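Local coordinates for DUF5636 domain-containing protein (Legionella pneumophila subsp. pneumophila str. Philadelphia 1, PDB 4RD8), which is of unknown function but folds as a compact, all-helical single chain belonging to a family defined by a domain of unknown function, at residues 86-91 / 137-142; 133-138 / 159-164. The protein carries 3 engineered substitutions. All blocks are in the same frame, centred on the assembly; numbering follows the deposited sequence. Where two conformers were deposited one is given.

From the N terminus, the chain runs through helix 69-85 into residues 86-91, makes a long excursion that includes helix 103-111, and returns along helix 130-144. Contact 1 closes that loop, bridging 45 intervening residues by setting 86-91 against 137-142. Contact 2 starts on the same returning helix, at 133-138, and closes a shorter loop of 20 residues onto helix 157-162. The two loops overlap only on helix 130-144, where Leu137 and Ile138 belong to a segment of each contact. The centres of the two contacts lie about 6 Å apart, and the contacts touch directly: Phe88 CE2 is 3.4 Å from Tyr162 CG. Together they tie the end of helix 69-85 and helix 157-162 to helix 130-144.

Contact 1: residues 86-91 / 137-142; sequences AGFREG and LIILKR. Unlike the reference sequence in segment 137-142: Arg142 (reference Gln).
A Schellman motif ends helix 69-85, and the residues at this helix end, Ala86 and Phe88, pack on Ile139 of helix 130-144. The backbone evidence for the motif is a pair of bonds, Phe88 N to Leu83 O and Gly87 N to Thr84 O, with Gly87 at the C-prime position and a positive phi of 95°. Across the contact the closest CA atoms are those of Ala86 and Ile139, 6.8 Å apart. The methyl CB of Ala86 points toward the helix and meets Ile139 CD1 at 3.5 Å, tighter than usual for two carbons; Ile139 CG1 follows at 3.6 Å, and the CG2 branch stands farther from the same methyl, at 4.1 Å. Ile139 therefore offers Ala86 mainly its longer branch, whose CG1 lies beside the backbone N and anti to the carbonyl carbon (chi1 -62°).

Past Gly87 the backbone moves off from helix 130-144, but the Phe88 side chain is directed back toward it. Its ring approaches the end of the same isoleucine obliquely, Phe88 CE1 lying 4.1 Å from Ile139 CD1, while Ala86 CB sits at the ring edge, in its plane. One terminal methyl thus touches both residues of the helix end. The contact is small, burying 102 Å² summed over both segments, and wholly apolar, with no hydrogen bond between them; all three touching residues are buried. Leu83 of helix 69-85 touches both Phe88 and Ile139, so the last turn of that helix packs on the same two side chains. Beyond the two segments, the backbone of Ala86 is hydrogen-bonded to that of Cys158.

Contact 2: residues 133-138 / 159-164; sequences IQWCLI and DRIYKK
Trp135 and Tyr162 form a T-shaped pair in which the tyrosine directs its edge at the indole face: the planes stand at 89°, and the centroids of the five-membered ring and the phenol ring are 5.0 Å apart. Tyr162 CD1 makes the closest approach, 3.6 Å from Trp135 CE2, and lies over the face but displaced toward the rim. The phenol reaches the indole with CG anti to the backbone N (chi1 -178°). On the opposite indole face sits Ile138 CD1, 3.9 Å above the plane, from the next turn of the tryptophan's own helix. Ile161 supplies a third direction of approach, its CG2 methyl meeting Trp135 CH2 at 3.7 Å in the indole plane, at the edge. Both faces and one edge are thus occupied, which should restrict rotation of the indole. The phenol is held at its far end too, Tyr162 OH being hydrogen-bonded to Phe114 O. Ile161 also touches Leu30 of helix 25-38, and Trp135 touches Leu83 of helix 69-85. This edge-to-face pair, flanked by aliphatic side chains, is buried in the core of this all-helical fold, where it joins helices 130-144 and 157-162.

Contact 1: residues 86-91 / 137-142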
loop_
_atom_site.group_PDB
_atom_site.type_symbol
_atom_site.label_atom_id
_atom_site.label_comp_id
_atom_site.label_asym_id
_atom_site.label_seq_id
_atom_site.Cartn_x
_atom_site.Cartn_y
_atom_site.Cartn_z
ATOM N N ALA A 86 7.424 -1.355 9.565
ATOM C CA ALA A 86 7.397 -2.583 8.776
ATOM C C ALA A 86 8.695 -2.835 8.012
ATOM O O ALA A 86 8.771 -3.765 7.200
ATOM C CB ALA A 86 6.220 -2.576 7.803
ATOM N N GLY A 87 9.707 -2.000 8.241
ATOM C CA GLY A 87 10.999 -2.220 7.609
ATOM C C GLY A 87 11.239 -1.471 6.316
ATOM O O GLY A 87 12.261 -1.671 5.662
ATOM N N PHE A 88 10.316 -0.596 5.934
ATOM C CA PHE A 88 10.545 0.236 4.757
ATOM C C PHE A 88 11.623 1.289 5.042
ATOM O O PHE A 88 11.887 1.636 6.199
ATOM C CB PHE A 88 9.255 0.934 4.316
ATOM C CG PHE A 88 8.249 0.009 3.685
ATOM C CD1 PHE A 88 7.512 -0.876 4.462
ATOM C CD2 PHE A 88 8.039 0.028 2.318
ATOM C CE1 PHE A 88 6.582 -1.727 3.873
ATOM C CE2 PHE A 88 7.114 -0.815 1.722
ATOM C CZ PHE A 88 6.379 -1.696 2.514
ATOM N N ARG A 89 12.248 1.799 3.981
ATOM C CA ARG A 89 13.163 2.922 4.141
ATOM C C ARG A 89 12.386 4.099 4.703
ATOM O O ARG A 89 11.209 4.281 4.373
ATOM C CB ARG A 89 13.757 3.328 2.795
ATOM C CG ARG A 89 14.489 2.207 2.087
ATOM C CD ARG A 89 15.969 2.162 2.447
ATOM N NE ARG A 89 16.631 1.092 1.698
ATOM C CZ ARG A 89 17.943 0.972 1.536
ATOM N NH1 ARG A 89 18.783 1.869 2.047
ATOM N NH2 ARG A 89 18.413 -0.058 0.840
ATOM N N GLU A 90 13.045 4.901 5.526
ATOM C CA GLU A 90 12.410 6.083 6.093
ATOM C C GLU A 90 12.452 7.244 5.105
ATOM O O GLU A 90 13.507 7.820 4.826
ATOM C CB GLU A 90 13.072 6.491 7.404
ATOM C CG GLU A 90 12.357 7.629 8.119
ATOM C CD GLU A 90 12.722 7.698 9.582
ATOM O OE1 GLU A 90 13.906 7.458 9.909
ATOM O OE2 GLU A 90 11.826 7.979 10.408
ATOM N N GLY A 91 11.293 7.580 4.563
ATOM C CA GLY A 91 11.215 8.635 3.571
ATOM C C GLY A 91 10.667 8.103 2.262
ATOM O O GLY A 91 11.328 7.314 1.593
ATOM N N LEU A 137 -2.460 -0.383 5.196
ATOM C CA LEU A 137 -3.600 -1.225 5.580
ATOM C C LEU A 137 -3.133 -2.657 5.889
ATOM O O LEU A 137 -3.556 -3.263 6.880
ATOM C CB LEU A 137 -4.675 -1.223 4.482
ATOM C CG LEU A 137 -5.315 0.147 4.202
ATOM C CD1 LEU A 137 -6.241 0.055 2.993
ATOM C CD2 LEU A 137 -6.090 0.660 5.426
ATOM N N ILE A 138 -2.270 -3.183 5.030
ATOM C CA ILE A 138 -1.647 -4.489 5.233
ATOM C C ILE A 138 -0.883 -4.555 6.556
ATOM O O ILE A 138 -1.044 -5.510 7.325
ATOM C CB ILE A 138 -0.704 -4.812 4.070
ATOM C CG1 ILE A 138 -1.527 -5.168 2.840
ATOM C CG2 ILE A 138 0.231 -5.977 4.408
ATOM C CD1 ILE A 138 -0.768 -4.920 1.555
ATOM N N ILE A 139 -0.070 -3.538 6.825
ATOM C CA ILE A 139 0.706 -3.485 8.066
ATOM C C ILE A 139 -0.192 -3.374 9.293
ATOM O O ILE A 139 0.000 -4.099 10.258
ATOM C CB ILE A 139 1.726 -2.330 8.046
ATOM C CG1 ILE A 139 2.722 -2.554 6.910
ATOM C CG2 ILE A 139 2.440 -2.196 9.399
ATOM C CD1 ILE A 139 3.355 -1.255 6.374
ATOM N N LEU A 140 -1.167 -2.465 9.264
ATOM C CA LEU A 140 -2.127 -2.354 10.365
ATOM C C LEU A 140 -2.912 -3.647 10.590
ATOM O O LEU A 140 -3.183 -4.015 11.729
ATOM C CB LEU A 140 -3.093 -1.184 10.137
ATOM C CG LEU A 140 -2.465 0.217 10.170
ATOM C CD1 LEU A 140 -3.479 1.256 9.692
ATOM C CD2 LEU A 140 -1.995 0.571 11.571
ATOM N N LYS A 141 -3.275 -4.340 9.513
ATOM C CA LYS A 141 -3.975 -5.614 9.670
ATOM C C LYS A 141 -3.094 -6.604 10.436
ATOM O O LYS A 141 -3.552 -7.236 11.387
ATOM C CB LYS A 141 -4.374 -6.191 8.306
ATOM C CG LYS A 141 -5.088 -7.540 8.369
ATOM C CD LYS A 141 -6.365 -7.481 9.171
ATOM C CE LYS A 141 -7.144 -8.786 9.025
ATOM N NZ LYS A 141 -8.454 -8.726 9.718
ATOM N N ARG A 142 -1.827 -6.710 10.042
ATOM C CA ARG A 142 -0.914 -7.654 10.704
ATOM C C ARG A 142 -0.692 -7.298 12.176
ATOM O O ARG A 142 -0.593 -8.189 13.031
ATOM C CB ARG A 142 0.416 -7.752 9.937
ATOM C CG ARG A 142 1.382 -8.804 10.492
ATOM C CD ARG A 142 2.267 -8.200 11.559
ATOM N NE ARG A 142 3.015 -9.187 12.339
ATOM C CZ ARG A 142 2.728 -9.555 13.582
ATOM N NH1 ARG A 142 1.672 -9.050 14.218
ATOM N NH2 ARG A 142 3.501 -10.444 14.195
#

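Contact 2: residues 133-138 / 159-164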
loop_
_atom_site.group_PDB
_atom_site.type_symbol
_atom_site.label_atom_id
_atom_site.label_comp_id
_atom_site.label_asym_id
_atom_site.label_seq_id
_atom_site.Cartn_x
_atom_site.Cartn_y
_atom_site.Cartn_z
ATOM N N ILE A 133 -0.818 3.802 1.060
ATOM C CA ILE A 133 -1.970 3.475 1.897
ATOM C C ILE A 133 -2.306 1.975 1.886
ATOM O O ILE A 133 -2.610 1.409 2.940
ATOM C CB ILE A 133 -3.204 4.339 1.544
ATOM C CG1 ILE A 133 -2.930 5.798 1.919
ATOM C CG2 ILE A 133 -4.431 3.849 2.288
ATOM C CD1 ILE A 133 -3.999 6.770 1.453
ATOM N N GLN A 134 -2.246 1.332 0.717
ATOM C CA GLN A 134 -2.442 -0.123 0.650
ATOM C C GLN A 134 -1.509 -0.832 1.613
ATOM O O GLN A 134 -1.938 -1.692 2.387
ATOM C CB GLN A 134 -2.209 -0.657 -0.769
ATOM C CG GLN A 134 -3.369 -0.393 -1.711
ATOM C CD GLN A 134 -2.959 -0.539 -3.165
ATOM O OE1 GLN A 134 -1.848 -0.153 -3.543
ATOM N NE2 GLN A 134 -3.844 -1.097 -3.981
ATOM N N TRP A 135 -0.237 -0.456 1.567
ATOM C CA TRP A 135 0.738 -1.055 2.464
ATOM C C TRP A 135 0.458 -0.749 3.929
ATOM O O TRP A 135 0.572 -1.637 4.774
ATOM C CB TRP A 135 2.183 -0.748 2.010
ATOM C CG TRP A 135 2.494 -1.655 0.869
ATOM C CD1 TRP A 135 2.414 -1.367 -0.462
ATOM C CD2 TRP A 135 2.820 -3.052 0.966
ATOM N NE1 TRP A 135 2.712 -2.494 -1.202
ATOM C CE2 TRP A 135 2.953 -3.536 -0.351
ATOM C CE3 TRP A 135 3.018 -3.927 2.038
ATOM C CZ2 TRP A 135 3.298 -4.869 -0.621
ATOM C CZ3 TRP A 135 3.355 -5.248 1.767
ATOM C CH2 TRP A 135 3.488 -5.706 0.443
ATOM N N CYS A 136 0.050 0.480 4.240
ATOM C CA CYS A 136 -0.341 0.780 5.616
ATOM C C CYS A 136 -1.498 -0.107 6.078
ATOM O O CYS A 136 -1.524 -0.519 7.222
ATOM C CB CYS A 136 -0.710 2.257 5.808
ATOM S SG CYS A 136 0.692 3.371 5.654
ATOM N N LEU A 137 -2.460 -0.383 5.196
ATOM C CA LEU A 137 -3.600 -1.225 5.580
ATOM C C LEU A 137 -3.133 -2.657 5.889
ATOM O O LEU A 137 -3.556 -3.263 6.880
ATOM C CB LEU A 137 -4.675 -1.223 4.482
ATOM C CG LEU A 137 -5.315 0.147 4.202
ATOM C CD1 LEU A 137 -6.241 0.055 2.993
ATOM C CD2 LEU A 137 -6.090 0.660 5.426
ATOM N N ILE A 138 -2.270 -3.183 5.030
ATOM C CA ILE A 138 -1.647 -4.489 5.233
ATOM C C ILE A 138 -0.883 -4.555 6.556
ATOM O O ILE A 138 -1.044 -5.510 7.325
ATOM C CB ILE A 138 -0.704 -4.812 4.070
ATOM C CG1 ILE A 138 -1.527 -5.168 2.840
ATOM C CG2 ILE A 138 0.231 -5.977 4.408
ATOM C CD1 ILE A 138 -0.768 -4.920 1.555
ATOM N N ASP A 159 11.101 -6.689 3.946
ATOM C CA ASP A 159 12.048 -7.658 3.406
ATOM C C ASP A 159 11.385 -8.934 2.871
ATOM O O ASP A 159 11.784 -9.451 1.827
ATOM C CB ASP A 159 13.094 -8.050 4.455
ATOM C CG ASP A 159 14.063 -6.923 4.773
ATOM O OD1 ASP A 159 14.047 -5.890 4.078
ATOM O OD2 ASP A 159 14.857 -7.081 5.721
ATOM N N ARG A 160 10.398 -9.452 3.595
ATOM C CA ARG A 160 9.812 -10.749 3.238
ATOM C C ARG A 160 8.786 -10.684 2.110
ATOM O O ARG A 160 8.495 -11.696 1.468
ATOM C CB ARG A 160 9.166 -11.402 4.456
ATOM C CG ARG A 160 10.159 -11.908 5.472
ATOM C CD ARG A 160 9.453 -12.707 6.535
ATOM N NE ARG A 160 10.360 -13.064 7.621
ATOM C CZ ARG A 160 10.273 -14.184 8.332
ATOM N NH1 ARG A 160 9.325 -15.070 8.064
ATOM N NH2 ARG A 160 11.142 -14.417 9.308
ATOM N N ILE A 161 8.201 -9.509 1.906
ATOM C CA ILE A 161 7.152 -9.372 0.900
ATOM C C ILE A 161 7.415 -8.262 -0.124
ATOM O O ILE A 161 7.629 -8.531 -1.315
ATOM C CB ILE A 161 5.761 -9.160 1.552
ATOM C CG1 ILE A 161 5.499 -10.220 2.642
ATOM C CG2 ILE A 161 4.682 -9.242 0.498
ATOM C CD1 ILE A 161 4.347 -9.846 3.590
ATOM N N TYR A 162 7.398 -7.016 0.334
ATOM C CA TYR A 162 7.496 -5.860 -0.566
ATOM C C TYR A 162 8.711 -5.889 -1.492
ATOM O O TYR A 162 8.576 -5.737 -2.700
ATOM C CB TYR A 162 7.504 -4.577 0.255
ATOM C CG TYR A 162 7.543 -3.290 -0.554
ATOM C CD1 TYR A 162 6.379 -2.744 -1.082
ATOM C CD2 TYR A 162 8.725 -2.606 -0.742
ATOM C CE1 TYR A 162 6.404 -1.541 -1.791
ATOM C CE2 TYR A 162 8.766 -1.405 -1.460
ATOM C CZ TYR A 162 7.593 -0.882 -1.980
ATOM O OH TYR A 162 7.644 0.313 -2.678
ATOM N N LYS A 163 9.901 -6.084 -0.939
ATOM C CA LYS A 163 11.111 -6.068 -1.766
ATOM C C LYS A 163 11.082 -7.120 -2.844
ATOM O O LYS A 163 11.615 -6.908 -3.930
ATOM C CB LYS A 163 12.386 -6.230 -0.924
ATOM C CG LYS A 163 12.677 -5.050 0.007
ATOM C CD LYS A 163 14.003 -5.281 0.740
ATOM C CE LYS A 163 14.405 -4.101 1.590
ATOM N NZ LYS A 163 15.689 -4.399 2.297
ATOM N N LYS A 164 10.451 -8.251 -2.556
ATOM C CA LYS A 164 10.427 -9.337 -3.518
ATOM C C LYS A 164 9.528 -9.020 -4.695
ATOM O O LYS A 164 9.670 -9.631 -5.754
ATOM C CB LYS A 164 10.065 -10.674 -2.841
ATOM C CG LYS A 164 11.030 -10.995 -1.699
ATOM C CD LYS A 164 10.923 -12.424 -1.163
ATOM C CE LYS A 164 11.912 -12.631 -0.017
ATOM N NZ LYS A 164 11.946 -14.034 0.510
#